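Local coordinates for protein LAR_0958 cell surface adhesin (Lactobacillus reuteri, PDB 4NG0) that probably binds mucus as a repeat unit of a cell-surface adhesin, built on a ubiquitin-like beta-grasp fold, at residues A[56-61]-A[88-93]. Numbering follows the deposited sequence.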
loop_
_atom_site.group_PDB
_atom_site.type_symbol
_atom_site.label_atom_id
_atom_site.label_comp_id
_atom_site.label_asym_id
_atom_site.label_seq_id
_atom_site.Cartn_x
_atom_site.Cartn_y
_atom_site.Cartn_z
ATOM N N ALA A 56 6.707 9.393 -14.550
ATOM C CA ALA A 56 5.260 9.524 -14.630
ATOM C C ALA A 56 4.660 8.214 -15.088
ATOM O O ALA A 56 5.191 7.543 -15.969
ATOM C CB ALA A 56 4.874 10.642 -15.580
ATOM N N GLY A 57 3.546 7.845 -14.470
ATOM C CA GLY A 57 2.919 6.578 -14.756
ATOM C C GLY A 57 1.904 6.228 -13.696
ATOM O O GLY A 57 1.774 6.928 -12.681
ATOM N N LYS A 58 1.178 5.142 -13.945
ATOM C CA LYS A 58 0.200 4.616 -13.004
ATOM C C LYS A 58 0.731 3.296 -12.467
ATOM O O LYS A 58 1.051 2.390 -13.246
ATOM C CB LYS A 58 -1.154 4.400 -13.697
ATOM C CG LYS A 58 -2.294 4.020 -12.751
ATOM C CD LYS A 58 -3.587 3.800 -13.537
ATOM C CE LYS A 58 -4.685 3.209 -12.670
ATOM N NZ LYS A 58 -5.888 2.843 -13.471
ATOM N N TYR A 59 0.833 3.199 -11.144
ATOM C CA TYR A 59 1.459 2.056 -10.486
ATOM C C TYR A 59 0.546 1.468 -9.427
ATOM O O TYR A 59 -0.403 2.118 -8.981
ATOM C CB TYR A 59 2.756 2.514 -9.798
ATOM C CG TYR A 59 3.721 3.198 -10.731
ATOM C CD1 TYR A 59 3.761 4.587 -10.847
ATOM C CD2 TYR A 59 4.583 2.453 -11.509
ATOM C CE1 TYR A 59 4.645 5.207 -11.711
ATOM C CE2 TYR A 59 5.482 3.064 -12.388
ATOM C CZ TYR A 59 5.508 4.440 -12.474
ATOM O OH TYR A 59 6.398 5.063 -13.334
ATOM N N THR A 60 0.843 0.247 -8.991
ATOM C CA THR A 60 0.157 -0.321 -7.835
ATOM C C THR A 60 1.138 -0.836 -6.801
ATOM O O THR A 60 2.311 -1.065 -7.096
ATOM C CB THR A 60 -0.811 -1.466 -8.214
ATOM O OG1 THR A 60 -0.073 -2.570 -8.750
ATOM C CG2 THR A 60 -1.824 -0.999 -9.235
ATOM N N LEU A 61 0.653 -0.993 -5.575
ATOM C CA LEU A 61 1.390 -1.670 -4.522
ATOM C C LEU A 61 0.503 -2.753 -3.947
ATOM O O LEU A 61 -0.721 -2.640 -3.990
ATOM C CB LEU A 61 1.770 -0.717 -3.392
ATOM C CG LEU A 61 2.798 0.356 -3.735
ATOM C CD1 LEU A 61 2.100 1.679 -4.067
ATOM C CD2 LEU A 61 3.780 0.523 -2.584
ATOM N N THR A 88 -3.564 2.013 -5.688
ATOM C CA THR A 88 -3.030 2.661 -6.884
ATOM C C THR A 88 -2.309 3.974 -6.583
ATOM O O THR A 88 -2.858 4.865 -5.927
ATOM C CB THR A 88 -4.151 2.928 -7.910
ATOM O OG1 THR A 88 -4.776 1.684 -8.254
ATOM C CG2 THR A 88 -3.579 3.561 -9.180
ATOM N N TYR A 89 -1.081 4.098 -7.080
ATOM C CA TYR A 89 -0.282 5.307 -6.891
ATOM C C TYR A 89 0.062 5.857 -8.262
ATOM O O TYR A 89 0.640 5.142 -9.091
ATOM C CB TYR A 89 1.016 5.005 -6.119
ATOM C CG TYR A 89 1.706 6.271 -5.628
ATOM C CD1 TYR A 89 2.362 7.125 -6.527
ATOM C CD2 TYR A 89 1.674 6.635 -4.286
ATOM C CE1 TYR A 89 2.963 8.279 -6.107
ATOM C CE2 TYR A 89 2.284 7.808 -3.854
ATOM C CZ TYR A 89 2.923 8.624 -4.774
ATOM O OH TYR A 89 3.532 9.792 -4.362
ATOM N N THR A 90 -0.293 7.118 -8.506
ATOM C CA THR A 90 -0.007 7.749 -9.789
ATOM C C THR A 90 1.045 8.845 -9.671
ATOM O O THR A 90 0.973 9.702 -8.792
ATOM C CB THR A 90 -1.294 8.361 -10.379
ATOM O OG1 THR A 90 -2.276 7.327 -10.519
ATOM C CG2 THR A 90 -1.040 8.998 -11.739
ATOM N N ILE A 91 2.028 8.822 -10.571
ATOM C CA ILE A 91 2.924 9.960 -10.705
ATOM C C ILE A 91 2.467 10.707 -11.958
ATOM O O ILE A 91 2.488 10.166 -13.055
ATOM C CB ILE A 91 4.392 9.521 -10.838
ATOM C CG1 ILE A 91 4.841 8.764 -9.588
ATOM C CG2 ILE A 91 5.289 10.730 -11.055
ATOM C CD1 ILE A 91 6.285 8.238 -9.679
ATOM N N ASN A 92 2.007 11.937 -11.780
ATOM C CA ASN A 92 1.527 12.732 -12.899
ATOM C C ASN A 92 2.672 13.492 -13.559
ATOM O O ASN A 92 3.615 13.891 -12.878
ATOM C CB ASN A 92 0.447 13.700 -12.415
ATOM C CG ASN A 92 -0.828 12.986 -12.011
ATOM O OD1 ASN A 92 -1.413 12.262 -12.813
ATOM N ND2 ASN A 92 -1.239 13.155 -10.765
ATOM N N PRO A 93 2.609 13.707 -14.880
ATOM C CA PRO A 93 3.678 14.479 -15.526
ATOM C C PRO A 93 3.718 15.908 -14.994
ATOM O O PRO A 93 2.694 16.439 -14.551
ATOM C CB PRO A 93 3.281 14.481 -17.008
ATOM C CG PRO A 93 2.322 13.329 -17.171
ATOM C CD PRO A 93 1.613 13.208 -15.846
#
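The Y59 ring takes the carbonyl oxygen of Y89 at its edge, near the ring plane, with CD1 3.6 Å from Y89 O, while the CD1 methyl of I91 comes up obliquely to Y59 CE1, at 4.0 Å. Y59 and Y89 are an antiparallel hydrogen-bonded pair, on neighbouring strands of the mixed sheet of a ubiquitin-like beta-grasp fold. Their rings diverge: CG of Y59 stands beside its own backbone N (chi1 -55°), which lays the ring back along its strand over G57, whereas the Y89 ring leans away and meets W45 edge-to-face. The Y59 hydroxyl is hydrogen-bonded to D55 O, which fixes the far end of the ring. On the same face, the CD1 methyl of L61 lies alongside CB of Y89 at 4.1 Å. Two reciprocal pairs of backbone bonds, G57 with I91 and Y59 with Y89, join residues 57-61 to 88-92. At the strand end I91 CG2 rests 3.8 Å from A56 CA. The other face carries K58, T60, T88 and T90. The K58 chain is fully extended, and its CE passes 3.7 Å from T88 CG2. T60 OG1 is hydrogen-bonded to ND2 of N46. The methyl of T90, CG2, is anti to its own backbone N and lies 3.6 Å from G57 O.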